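Local structure of tyrosyl-DNA phosphodiesterase 2 (Danio rerio, 4F1H) at residues K179-H182 with C183-W187; T153-D157 with A158-N162; S28-L32 with Y33-V37. The protein belongs to the endonuclease/exonuclease/phosphatase family with a DNase I-like fold, and is bound here to DNA and a magnesium ion. All blocks are in the same frame, centred on the assembly; numbering follows the deposited sequence. Where two conformers were deposited one is given.

Contact 1 of 3, residues K179-H182 with C183-W187; sequences KQEH and CRYTW. With nucleotides of chain A.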
loop_
_atom_site.group_PDB
_atom_site.type_symbol
_atom_site.label_atom_id
_atom_site.label_comp_id
_atom_site.label_asym_id
_atom_site.label_seq_id
_atom_site.Cartn_x
_atom_site.Cartn_y
_atom_site.Cartn_z
ATOM N N LYS B 179 5.271 5.383 -14.928
ATOM C CA LYS B 179 4.692 6.388 -14.031
ATOM C C LYS B 179 4.636 7.785 -14.682
ATOM O O LYS B 179 5.073 8.796 -14.075
ATOM C CB LYS B 179 5.432 6.454 -12.697
ATOM C CG LYS B 179 5.318 5.180 -11.839
ATOM C CD LYS B 179 5.978 5.388 -10.480
ATOM C CE LYS B 179 5.744 4.209 -9.566
ATOM N NZ LYS B 179 6.290 4.476 -8.195
ATOM N N GLN B 180 4.057 7.842 -15.868
ATOM C CA GLN B 180 4.052 9.070 -16.665
ATOM C C GLN B 180 3.134 10.121 -16.054
ATOM O O GLN B 180 2.003 9.821 -15.643
ATOM C CB GLN B 180 3.708 8.763 -18.125
ATOM C CG GLN B 180 4.683 7.729 -18.735
ATOM C CD GLN B 180 4.545 7.580 -20.227
ATOM O OE1 GLN B 180 4.071 8.484 -20.902
ATOM N NE2 GLN B 180 4.968 6.436 -20.756
ATOM N N GLU B 181 3.636 11.352 -15.976
ATOM C CA GLU B 181 3.000 12.365 -15.152
ATOM C C GLU B 181 1.669 12.825 -15.701
ATOM O O GLU B 181 0.764 13.190 -14.952
ATOM C CB GLU B 181 3.940 13.563 -14.953
ATOM C CG GLU B 181 4.578 13.581 -13.576
ATOM C CD GLU B 181 3.538 13.542 -12.470
ATOM O OE1 GLU B 181 2.514 14.254 -12.599
ATOM O OE2 GLU B 181 3.741 12.798 -11.480
ATOM N N HIS B 182 1.533 12.777 -17.020
ATOM C CA HIS B 182 0.356 13.338 -17.665
ATOM C C HIS B 182 -0.724 12.311 -18.027
ATOM O O HIS B 182 -1.720 12.649 -18.671
ATOM C CB HIS B 182 0.775 14.210 -18.855
ATOM C CG HIS B 182 1.611 15.390 -18.460
ATOM N ND1 HIS B 182 2.963 15.471 -18.721
ATOM C CD2 HIS B 182 1.290 16.526 -17.793
ATOM C CE1 HIS B 182 3.434 16.611 -18.247
ATOM N NE2 HIS B 182 2.440 17.268 -17.679
ATOM N N CYS B 183 -0.529 11.061 -17.606
ATOM C CA CYS B 183 -1.629 10.105 -17.567
ATOM C C CYS B 183 -1.750 9.497 -16.156
ATOM O O CYS B 183 -2.125 8.335 -15.989
ATOM C CB CYS B 183 -1.478 9.026 -18.639
ATOM S SG CYS B 183 0.024 8.015 -18.530
ATOM N N ARG B 184 -1.456 10.309 -15.144
ATOM C CA ARG B 184 -1.509 9.875 -13.727
ATOM C C ARG B 184 -2.880 10.022 -13.032
ATOM O O ARG B 184 -3.468 9.027 -12.581
ATOM C CB ARG B 184 -0.492 10.693 -12.937
ATOM C CG ARG B 184 -0.372 10.290 -11.486
ATOM C CD ARG B 184 0.831 11.022 -10.859
ATOM N NE ARG B 184 0.856 10.728 -9.427
ATOM C CZ ARG B 184 1.823 11.113 -8.602
ATOM N NH1 ARG B 184 2.865 11.786 -9.070
ATOM N NH2 ARG B 184 1.758 10.784 -7.326
ATOM N N TYR B 185 -3.393 11.244 -12.944
ATOM C CA TYR B 185 -4.586 11.472 -12.133
ATOM C C TYR B 185 -5.809 11.205 -12.964
ATOM O O TYR B 185 -5.926 11.708 -14.104
ATOM C CB TYR B 185 -4.625 12.922 -11.626
ATOM C CG TYR B 185 -3.378 13.257 -10.887
ATOM C CD1 TYR B 185 -3.040 12.554 -9.728
ATOM C CD2 TYR B 185 -2.513 14.247 -11.356
ATOM C CE1 TYR B 185 -1.860 12.850 -9.025
ATOM C CE2 TYR B 185 -1.337 14.538 -10.672
ATOM C CZ TYR B 185 -1.025 13.838 -9.506
ATOM O OH TYR B 185 0.149 14.132 -8.831
ATOM N N THR B 186 -6.738 10.424 -12.411
ATOM C CA THR B 186 -7.943 10.038 -13.166
ATOM C C THR B 186 -9.208 10.647 -12.569
ATOM O O THR B 186 -10.293 10.629 -13.169
ATOM C CB THR B 186 -8.118 8.502 -13.262
ATOM O OG1 THR B 186 -8.459 7.970 -11.969
ATOM C CG2 THR B 186 -6.851 7.776 -13.787
ATOM N N TRP B 187 -9.077 11.227 -11.379
ATOM C CA TRP B 187 -10.198 11.972 -10.766
ATOM C C TRP B 187 -9.552 13.235 -10.202
ATOM O O TRP B 187 -8.795 13.155 -9.234
ATOM C CB TRP B 187 -10.821 11.118 -9.634
ATOM C CG TRP B 187 -12.131 11.664 -9.108
ATOM C CD1 TRP B 187 -13.398 11.500 -9.648
ATOM C CD2 TRP B 187 -12.291 12.483 -7.956
ATOM N NE1 TRP B 187 -14.335 12.151 -8.852
ATOM C CE2 TRP B 187 -13.664 12.771 -7.824
ATOM C CE3 TRP B 187 -11.390 12.994 -7.014
ATOM C CZ2 TRP B 187 -14.161 13.549 -6.779
ATOM C CZ3 TRP B 187 -11.884 13.768 -5.976
ATOM C CH2 TRP B 187 -13.258 14.026 -5.863
ATOM P P DA A 4 -1.943 11.518 -3.433
ATOM O OP1 DA A 4 -1.972 10.283 -4.257
ATOM O OP2 DA A 4 -1.870 11.355 -1.953
ATOM O "O5'" DA A 4 -0.762 12.482 -3.874
ATOM C "C5'" DA A 4 -0.615 12.825 -5.263
ATOM C "C4'" DA A 4 0.523 13.809 -5.371
ATOM O "O4'" DA A 4 0.104 15.094 -4.841
ATOM C "C3'" DA A 4 1.799 13.441 -4.603
ATOM O "O3'" DA A 4 2.800 13.701 -5.569
ATOM C "C2'" DA A 4 1.849 14.425 -3.426
ATOM C "C1'" DA A 4 1.174 15.637 -4.063
ATOM N N9 DA A 4 0.520 16.566 -3.145
ATOM C C8 DA A 4 -0.091 16.290 -1.945
ATOM N N7 DA A 4 -0.622 17.356 -1.370
ATOM C C5 DA A 4 -0.365 18.388 -2.270
ATOM C C6 DA A 4 -0.676 19.776 -2.230
ATOM N N6 DA A 4 -1.351 20.356 -1.218
ATOM N N1 DA A 4 -0.274 20.537 -3.280
ATOM C C2 DA A 4 0.394 19.951 -4.292
ATOM N N3 DA A 4 0.747 18.664 -4.433
ATOM C C4 DA A 4 0.319 17.925 -3.376
ATOM P P DG A 5 4.311 13.207 -5.357
ATOM O OP1 DG A 5 4.812 12.728 -6.678
ATOM O OP2 DG A 5 4.361 12.299 -4.166
ATOM O "O5'" DG A 5 5.052 14.559 -4.972
ATOM C "C5'" DG A 5 4.967 15.638 -5.911
ATOM C "C4'" DG A 5 5.324 16.986 -5.292
ATOM O "O4'" DG A 5 4.367 17.379 -4.266
ATOM C "C3'" DG A 5 6.668 17.082 -4.580
ATOM O "O3'" DG A 5 7.095 18.419 -4.735
ATOM C "C2'" DG A 5 6.301 16.863 -3.117
ATOM C "C1'" DG A 5 5.071 17.768 -3.101
ATOM N N9 DG A 5 4.182 17.593 -1.956
ATOM C C8 DG A 5 3.935 16.437 -1.240
ATOM N N7 DG A 5 3.078 16.616 -0.270
ATOM C C5 DG A 5 2.728 17.971 -0.345
ATOM C C6 DG A 5 1.837 18.744 0.451
ATOM O O6 DG A 5 1.126 18.391 1.427
ATOM N N1 DG A 5 1.801 20.075 0.005
ATOM C C2 DG A 5 2.522 20.584 -1.054
ATOM N N2 DG A 5 2.340 21.889 -1.313
ATOM N N3 DG A 5 3.358 19.863 -1.805
ATOM C C4 DG A 5 3.408 18.571 -1.385
ATOM O OP3 DT A 1 -16.510 6.128 -6.403
ATOM P P DT A 1 -15.895 7.369 -6.970
ATOM O OP1 DT A 1 -16.499 7.887 -8.189
ATOM O OP2 DT A 1 -14.448 7.167 -7.330
ATOM O "O5'" DT A 1 -15.898 8.430 -5.792
ATOM C "C5'" DT A 1 -15.645 9.802 -6.137
ATOM C "C4'" DT A 1 -15.762 10.593 -4.850
ATOM O "O4'" DT A 1 -17.184 10.689 -4.559
ATOM C "C3'" DT A 1 -15.090 9.972 -3.619
ATOM O "O3'" DT A 1 -14.659 11.032 -2.745
ATOM C "C2'" DT A 1 -16.224 9.193 -2.957
ATOM C "C1'" DT A 1 -17.408 10.114 -3.253
ATOM N N1 DT A 1 -18.732 9.428 -3.209
ATOM C C2 DT A 1 -19.646 9.848 -2.262
ATOM O O2 DT A 1 -19.411 10.748 -1.441
ATOM N N3 DT A 1 -20.831 9.159 -2.287
ATOM C C4 DT A 1 -21.208 8.131 -3.145
ATOM O O4 DT A 1 -22.329 7.591 -3.074
ATOM C C5 DT A 1 -20.189 7.757 -4.110
ATOM C C7 DT A 1 -20.435 6.636 -5.073
ATOM C C6 DT A 1 -19.015 8.406 -4.113
HETATM O O HOH W 1 -2.091 13.298 -14.591
HETATM O O HOH W 2 2.144 15.397 -10.445
#
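Glu-181 and Arg-184 lie side by side and point the same way, joined by a salt bridge from NH1 of Arg-184 to OE2 of Glu-181 at 2.8 Å. The carboxylate offers its syn lone pair and OE2 falls in the guanidinium plane, although the two flat groups are turned 60° from each other. The same NH1 reaches OP1 of DG5 of chain A at 3.2 Å, a nearly straight bond (166°), so one nitrogen is shared between a carboxylate and a DNA phosphate. With CG anti to its nitrogen (chi1 -176°) and the chain extended as far as NE, Arg-184 carries its charge out to the backbone of the nucleic acid.

Tyr-185 covers one face of that guanidinium, its OH over the centre, and the same OH packs 3.5 Å from C4' of DA4 of chain A. Water 2 joins OH of Tyr-185, 2.9 Å away, to OE1 of Glu-181. Water 1 donates to O of Glu-181 and accepts from N of Tyr-185, at 2.9 Å from that nitrogen. These bridges tie both ends of Glu-181 to Tyr-185, next to the arginine.

Behind them, residues 180-183 make a type I beta turn, closed by a weak 3.4 Å bond from N of Cys-183 to O of Gln-180. Beside this bond SG of Cys-183 touches CB of Gln-180 at 3.8 Å.

Trp-174 of helix 173-176 also donates to O of Gln-180, while NE2 of Gln-180 is held by O of Leu-177. Further on, Cys-183 and Thr-186 pack on Leu-226 of strand 220-227, and Thr-186 and Trp-187 both face Cys-203 of strand 202-211 in a classic beta bulge, where the loop joins the sheet.

Contact 2 of 3, residues T153-D157 with A158-N162; sequences TNLRD and AEVAN. With nucleotides of chain A.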
loop_
_atom_site.group_PDB
_atom_site.type_symbol
_atom_site.label_atom_id
_atom_site.label_comp_id
_atom_site.label_asym_id
_atom_site.label_seq_id
_atom_site.Cartn_x
_atom_site.Cartn_y
_atom_site.Cartn_z
ATOM N N THR B 153 -10.964 1.683 -8.717
ATOM C CA THR B 153 -10.558 1.005 -7.499
ATOM C C THR B 153 -10.691 1.921 -6.275
ATOM O O THR B 153 -10.568 1.434 -5.163
ATOM C CB THR B 153 -9.092 0.590 -7.576
ATOM O OG1 THR B 153 -8.261 1.771 -7.515
ATOM C CG2 THR B 153 -8.794 -0.235 -8.816
ATOM N N ASN B 154 -10.872 3.245 -6.468
ATOM C CA ASN B 154 -10.841 4.198 -5.354
ATOM C C ASN B 154 -9.595 4.104 -4.476
ATOM O O ASN B 154 -9.593 4.546 -3.307
ATOM C CB ASN B 154 -12.124 4.077 -4.512
ATOM C CG ASN B 154 -13.259 4.816 -5.136
ATOM O OD1 ASN B 154 -13.172 6.036 -5.290
ATOM N ND2 ASN B 154 -14.338 4.112 -5.504
ATOM N N LEU B 155 -8.537 3.533 -5.033
ATOM C CA LEU B 155 -7.338 3.257 -4.216
ATOM C C LEU B 155 -6.454 4.465 -4.006
ATOM O O LEU B 155 -6.314 5.359 -4.858
ATOM C CB LEU B 155 -6.481 2.156 -4.869
ATOM C CG LEU B 155 -7.086 0.765 -4.633
ATOM C CD1 LEU B 155 -6.394 -0.266 -5.562
ATOM C CD2 LEU B 155 -7.114 0.308 -3.147
ATOM N N ARG B 156 -5.833 4.456 -2.837
ATOM C CA ARG B 156 -4.700 5.351 -2.555
ATOM C C ARG B 156 -3.451 4.455 -2.573
ATOM O O ARG B 156 -3.557 3.262 -2.239
ATOM C CB ARG B 156 -4.911 5.910 -1.155
ATOM C CG ARG B 156 -5.872 7.065 -1.081
ATOM C CD ARG B 156 -7.327 6.675 -1.323
ATOM N NE ARG B 156 -8.155 7.870 -1.225
ATOM C CZ ARG B 156 -9.468 7.921 -1.410
ATOM N NH1 ARG B 156 -10.197 6.830 -1.761
ATOM N NH2 ARG B 156 -10.054 9.099 -1.243
ATOM N N ASP B 157 -2.290 4.989 -2.977
ATOM C CA ASP B 157 -1.065 4.171 -3.078
ATOM C C ASP B 157 -0.775 3.372 -1.819
ATOM O O ASP B 157 -0.336 2.209 -1.899
ATOM C CB ASP B 157 0.186 5.013 -3.352
ATOM C CG ASP B 157 0.175 5.672 -4.700
ATOM O OD1 ASP B 157 -0.691 5.348 -5.545
ATOM O OD2 ASP B 157 1.059 6.525 -4.918
ATOM N N ALA B 158 -0.957 4.000 -0.655
ATOM C CA ALA B 158 -0.659 3.262 0.564
ATOM C C ALA B 158 -1.577 2.069 0.819
ATOM O O ALA B 158 -1.189 1.094 1.473
ATOM C CB ALA B 158 -0.663 4.189 1.734
ATOM N N GLU B 159 -2.801 2.123 0.301
ATOM C CA GLU B 159 -3.719 1.010 0.528
ATOM C C GLU B 159 -3.224 -0.256 -0.145
ATOM O O GLU B 159 -3.427 -1.364 0.371
ATOM C CB GLU B 159 -5.131 1.376 0.050
ATOM C CG GLU B 159 -5.731 2.460 0.908
ATOM C CD GLU B 159 -7.056 3.046 0.415
ATOM O OE1 GLU B 159 -7.479 2.790 -0.744
ATOM O OE2 GLU B 159 -7.679 3.802 1.204
ATOM N N VAL B 160 -2.570 -0.092 -1.300
ATOM C CA VAL B 160 -1.964 -1.210 -1.992
ATOM C C VAL B 160 -0.725 -1.716 -1.221
ATOM O O VAL B 160 -0.594 -2.920 -0.982
ATOM C CB VAL B 160 -1.578 -0.816 -3.425
ATOM C CG1 VAL B 160 -0.974 -1.995 -4.137
ATOM C CG2 VAL B 160 -2.849 -0.339 -4.149
ATOM N N ALA B 161 0.165 -0.810 -0.823
ATOM C CA ALA B 161 1.319 -1.239 -0.010
ATOM C C ALA B 161 0.829 -1.956 1.253
ATOM O O ALA B 161 1.393 -2.986 1.646
ATOM C CB ALA B 161 2.231 -0.045 0.347
ATOM N N ASN B 162 -0.235 -1.432 1.865
ATOM C CA ASN B 162 -0.773 -2.001 3.111
ATOM C C ASN B 162 -1.551 -3.326 3.003
ATOM O O ASN B 162 -2.067 -3.815 4.020
ATOM C CB ASN B 162 -1.545 -0.935 3.924
ATOM C CG ASN B 162 -0.638 0.212 4.387
ATOM O OD1 ASN B 162 0.565 0.015 4.561
ATOM N ND2 ASN B 162 -1.199 1.413 4.549
ATOM O OP3 DT A 1 -16.510 6.128 -6.403
ATOM P P DT A 1 -15.895 7.369 -6.970
ATOM O OP1 DT A 1 -16.499 7.887 -8.189
ATOM O OP2 DT A 1 -14.448 7.167 -7.330
ATOM O "O5'" DT A 1 -15.898 8.430 -5.792
ATOM C "C5'" DT A 1 -15.645 9.802 -6.137
ATOM C "C4'" DT A 1 -15.762 10.593 -4.850
ATOM O "O4'" DT A 1 -17.184 10.689 -4.559
ATOM C "C3'" DT A 1 -15.090 9.972 -3.619
ATOM O "O3'" DT A 1 -14.659 11.032 -2.745
ATOM C "C2'" DT A 1 -16.224 9.193 -2.957
ATOM C "C1'" DT A 1 -17.408 10.114 -3.253
ATOM N N1 DT A 1 -18.732 9.428 -3.209
ATOM C C2 DT A 1 -19.646 9.848 -2.262
ATOM O O2 DT A 1 -19.411 10.748 -1.441
ATOM N N3 DT A 1 -20.831 9.159 -2.287
ATOM C C4 DT A 1 -21.208 8.131 -3.145
ATOM O O4 DT A 1 -22.329 7.591 -3.074
ATOM C C5 DT A 1 -20.189 7.757 -4.110
ATOM C C7 DT A 1 -20.435 6.636 -5.073
ATOM C C6 DT A 1 -19.015 8.406 -4.113
ATOM P P DG A 2 -13.579 10.757 -1.609
ATOM O OP1 DG A 2 -12.635 9.711 -2.089
ATOM O OP2 DG A 2 -14.277 10.608 -0.278
ATOM O "O5'" DG A 2 -12.841 12.168 -1.463
ATOM C "C5'" DG A 2 -12.178 12.676 -2.616
ATOM C "C4'" DG A 2 -11.000 13.483 -2.110
ATOM O "O4'" DG A 2 -11.500 14.743 -1.568
ATOM C "C3'" DG A 2 -10.141 12.846 -1.029
ATOM O "O3'" DG A 2 -8.803 13.032 -1.501
ATOM C "C2'" DG A 2 -10.418 13.705 0.209
ATOM C "C1'" DG A 2 -10.720 15.054 -0.435
ATOM N N9 DG A 2 -11.544 15.957 0.361
ATOM C C8 DG A 2 -12.836 15.748 0.853
ATOM N N7 DG A 2 -13.301 16.796 1.529
ATOM C C5 DG A 2 -12.233 17.729 1.466
ATOM C C6 DG A 2 -12.107 19.039 2.013
ATOM O O6 DG A 2 -12.950 19.657 2.661
ATOM N N1 DG A 2 -10.881 19.641 1.723
ATOM C C2 DG A 2 -9.891 19.038 0.968
ATOM N N2 DG A 2 -8.757 19.733 0.770
ATOM N N3 DG A 2 -9.981 17.803 0.477
ATOM C C4 DG A 2 -11.181 17.227 0.739
ATOM P P DC A 3 -7.563 12.228 -0.860
ATOM O OP1 DC A 3 -7.902 10.801 -0.788
ATOM O OP2 DC A 3 -7.110 12.951 0.380
ATOM O "O5'" DC A 3 -6.448 12.450 -1.970
ATOM C "C5'" DC A 3 -6.243 13.815 -2.417
ATOM C "C4'" DC A 3 -5.126 13.772 -3.425
ATOM O "O4'" DC A 3 -4.946 15.097 -4.050
ATOM C "C3'" DC A 3 -3.777 13.336 -2.866
ATOM O "O3'" DC A 3 -3.270 12.360 -3.775
ATOM C "C2'" DC A 3 -2.974 14.651 -2.851
ATOM C "C1'" DC A 3 -3.547 15.369 -4.070
ATOM N N1 DC A 3 -3.502 16.853 -4.019
ATOM C C2 DC A 3 -2.980 17.527 -5.133
ATOM O O2 DC A 3 -2.536 16.876 -6.094
ATOM N N3 DC A 3 -2.959 18.892 -5.101
ATOM C C4 DC A 3 -3.438 19.535 -4.025
ATOM N N4 DC A 3 -3.392 20.877 -4.046
ATOM C C5 DC A 3 -3.980 18.853 -2.883
ATOM C C6 DC A 3 -4.001 17.512 -2.928
#
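Leu-155, Arg-156 and Asp-157 meet the first turn of the helix through Glu-159, Val-160 and Ala-161, and Asn-154 and Arg-156 reach the DNA. At the start, OG1 of Thr-153 accepts from N of Leu-155 at 3.1 Å, an ST turn that bends the chain. Asn-154 holds the terminal phosphate of DT1 of chain A, its ND2 donating to OP3 over 3.1 Å; the other ND2 partner is O of Leu-117. Leu-155 splits its branches: CD1 meets CG2 of Val-160 at 3.8 Å, the two side chains crossing at about a right angle, while CD2 lies against the carboxylate of Glu-159.

Arg-156 is the N-cap. Its N donates to OE1 of Glu-159 at 3.1 Å, coming from above the carboxylate plane (67° out of it), and its O takes N of Glu-159. The first of these bonds is the glutamate half of a capping box. A bend at chi2 (71°) swings the guanidinium back toward its own chain, where NH1 donates to O of Asn-154 at 2.8 Å. NE reaches OP1 of DC3 of chain A at 3.0 Å, and NH2 donates to both that oxygen and OP1 of DG2 of chain A, the latter 2.8 Å from NH2. Bonds to one backbone carbonyl and two phosphates should leave the group little freedom to turn. Last, O of Asp-157 receives N of Ala-161 at 3.2 Å in a nearly straight bond (172°), the first regular helical one.

Around this turn, Leu-155 packs on Leu-131 of helix 124-140, and Glu-159 is bound by Arg-127 and Ser-124 at the start of that helix. Asp-157 forms a salt bridge with Arg-207 of strand 202-211, so helix 157-161 bridges helix 124-140 and the sheet.

Contact 3 of 3, residues S28-L32 with Y33-V37; sequences SYLAL and YTPDV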
loop_
_atom_site.group_PDB
_atom_site.type_symbol
_atom_site.label_atom_id
_atom_site.label_comp_id
_atom_site.label_asym_id
_atom_site.label_seq_id
_atom_site.Cartn_x
_atom_site.Cartn_y
_atom_site.Cartn_z
ATOM N N SER B 28 -19.238 8.614 -28.544
ATOM C CA SER B 28 -18.305 9.224 -29.513
ATOM C C SER B 28 -16.888 8.681 -29.295
ATOM O O SER B 28 -16.165 8.365 -30.252
ATOM C CB SER B 28 -18.317 10.748 -29.394
ATOM O OG SER B 28 -17.403 11.344 -30.314
ATOM N N TYR B 29 -16.497 8.521 -28.029
ATOM C CA TYR B 29 -15.214 7.894 -27.731
ATOM C C TYR B 29 -15.140 6.474 -28.193
ATOM O O TYR B 29 -14.092 6.048 -28.705
ATOM C CB TYR B 29 -14.807 8.001 -26.232
ATOM C CG TYR B 29 -14.319 9.394 -25.883
ATOM C CD1 TYR B 29 -13.001 9.776 -26.136
ATOM C CD2 TYR B 29 -15.195 10.332 -25.343
ATOM C CE1 TYR B 29 -12.574 11.085 -25.831
ATOM C CE2 TYR B 29 -14.797 11.631 -25.034
ATOM C CZ TYR B 29 -13.478 11.998 -25.282
ATOM O OH TYR B 29 -13.122 13.315 -25.000
ATOM N N LEU B 30 -16.207 5.683 -27.966
ATOM C CA LEU B 30 -16.211 4.299 -28.429
ATOM C C LEU B 30 -16.109 4.193 -29.946
ATOM O O LEU B 30 -15.410 3.312 -30.450
ATOM C CB LEU B 30 -17.486 3.581 -27.965
ATOM C CG LEU B 30 -17.587 3.494 -26.446
ATOM C CD1 LEU B 30 -18.790 2.567 -26.089
ATOM C CD2 LEU B 30 -16.314 3.028 -25.749
ATOM N N ALA B 31 -16.765 5.108 -30.663
ATOM C CA ALA B 31 -16.754 5.092 -32.136
ATOM C C ALA B 31 -15.341 5.411 -32.637
ATOM O O ALA B 31 -14.857 4.844 -33.635
ATOM C CB ALA B 31 -17.746 6.073 -32.675
ATOM N N LEU B 32 -14.661 6.297 -31.921
ATOM C CA LEU B 32 -13.284 6.671 -32.315
ATOM C C LEU B 32 -12.238 5.612 -31.959
ATOM O O LEU B 32 -11.418 5.210 -32.803
ATOM C CB LEU B 32 -12.924 8.034 -31.702
ATOM C CG LEU B 32 -11.465 8.457 -31.860
ATOM C CD1 LEU B 32 -11.111 8.552 -33.331
ATOM C CD2 LEU B 32 -11.323 9.813 -31.203
ATOM N N TYR B 33 -12.252 5.147 -30.706
ATOM C CA TYR B 33 -11.217 4.254 -30.216
ATOM C C TYR B 33 -11.464 2.773 -30.510
ATOM O O TYR B 33 -10.529 1.991 -30.444
ATOM C CB TYR B 33 -10.974 4.463 -28.710
ATOM C CG TYR B 33 -10.186 5.747 -28.466
ATOM C CD1 TYR B 33 -10.829 6.989 -28.434
ATOM C CD2 TYR B 33 -8.809 5.717 -28.283
ATOM C CE1 TYR B 33 -10.090 8.185 -28.246
ATOM C CE2 TYR B 33 -8.077 6.894 -28.099
ATOM C CZ TYR B 33 -8.740 8.121 -28.071
ATOM O OH TYR B 33 -8.045 9.317 -27.903
ATOM N N THR B 34 -12.715 2.418 -30.825
ATOM C CA THR B 34 -13.122 1.039 -31.121
ATOM C C THR B 34 -12.389 -0.006 -30.282
ATOM O O THR B 34 -11.750 -0.929 -30.812
ATOM C CB THR B 34 -13.021 0.715 -32.653
ATOM O OG1 THR B 34 -11.653 0.860 -33.083
ATOM C CG2 THR B 34 -13.939 1.619 -33.432
ATOM N N PRO B 35 -12.491 0.115 -28.940
ATOM C CA PRO B 35 -11.750 -0.781 -28.056
ATOM C C PRO B 35 -12.299 -2.195 -28.177
ATOM O O PRO B 35 -13.510 -2.344 -28.367
ATOM C CB PRO B 35 -12.049 -0.225 -26.647
ATOM C CG PRO B 35 -13.327 0.633 -26.811
ATOM C CD PRO B 35 -13.269 1.145 -28.225
ATOM N N ASP B 36 -11.446 -3.199 -28.050
ATOM C CA ASP B 36 -11.909 -4.597 -27.946
ATOM C C ASP B 36 -12.752 -4.883 -26.696
ATOM O O ASP B 36 -13.679 -5.681 -26.759
ATOM C CB ASP B 36 -10.706 -5.527 -27.985
ATOM C CG ASP B 36 -9.897 -5.320 -29.252
ATOM O OD1 ASP B 36 -10.532 -5.210 -30.334
ATOM O OD2 ASP B 36 -8.646 -5.211 -29.164
ATOM N N VAL B 37 -12.443 -4.203 -25.597
ATOM C CA VAL B 37 -13.140 -4.417 -24.328
ATOM C C VAL B 37 -13.391 -3.067 -23.692
ATOM O O VAL B 37 -12.497 -2.199 -23.678
ATOM C CB VAL B 37 -12.316 -5.266 -23.343
ATOM C CG1 VAL B 37 -13.152 -5.641 -22.095
ATOM C CG2 VAL B 37 -11.804 -6.577 -24.016
HETATM O O HOH W 3 -10.824 2.913 -34.385
#
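Tyr-29 and Tyr-33, one helical turn apart, extend side by side in the same direction, with CE1 of Tyr-33 3.9 Å from CD1 of Tyr-29 and close to the plane of the Tyr-29 ring. The meeting is at the edge of that ring, not over its face. Leu-32 adds its CD2 at 3.6 Å from the same CE1 of Tyr-33, running alongside its neighbour. On another side of the helix CD2 of Leu-30 touches CG of Pro-35 at 4.0 Å, the two side chains crossing nearly at right angles, so the proline packs back on the helix it follows.

Outside this cluster Trp-9 meets Tyr-29 edge-to-face and Tyr-245 meets the ring of Tyr-33, which sets both tyrosines against the sheet beneath.

The backbone closes the helix with two bonds: N of Tyr-33 to O of Tyr-29 at 2.9 Å, almost straight (168°), and N of Thr-34 to O of Leu-30, also 2.9 Å. The same O of Tyr-29 also lies at the edge of the Tyr-33 ring, in its plane, 3.4 Å from CD1 of Tyr-33. Thr-34 then leaves the helix with positive phi (36°), and a proline comes next, with no N-H to continue the pattern.

At the polar edge CG2 of Thr-34 touches O of Ala-31, 3.4 Å away. With chi1 at 61° its OG1 sits between the backbone N and the carbonyl carbon, from where it shares water 3 with O of Leu-32; the water donates to that carbonyl over 2.9 Å.

O of Leu-32, past the last helical bonds, is thus met by water 3, and a left-handed residue followed by proline makes a firm stop before the chain turns into strand 37-43.

From the N terminus the three contacts come in series, contact 3 first, then contact 2, then contact 1; each closes a local turn, and none nests in or crosses another. Contact 3 ends helix 19-33, the connection in a beta-alpha-beta crossover between the parallel strands 4-10 and 37-43 of one sheet. Contact 2, at the start of helix 157-161, lies at the other sheet, on strand 202-211; contact 1, after helix 173-176, touches that strand and also strand 220-227 of the first sheet. Their centres are about 15 Å apart, and both reach the DNA. Contact 3 lies about 29 Å from contact 2, centre to centre, on the opposite side of the chain's centre, and away from the nucleic acid.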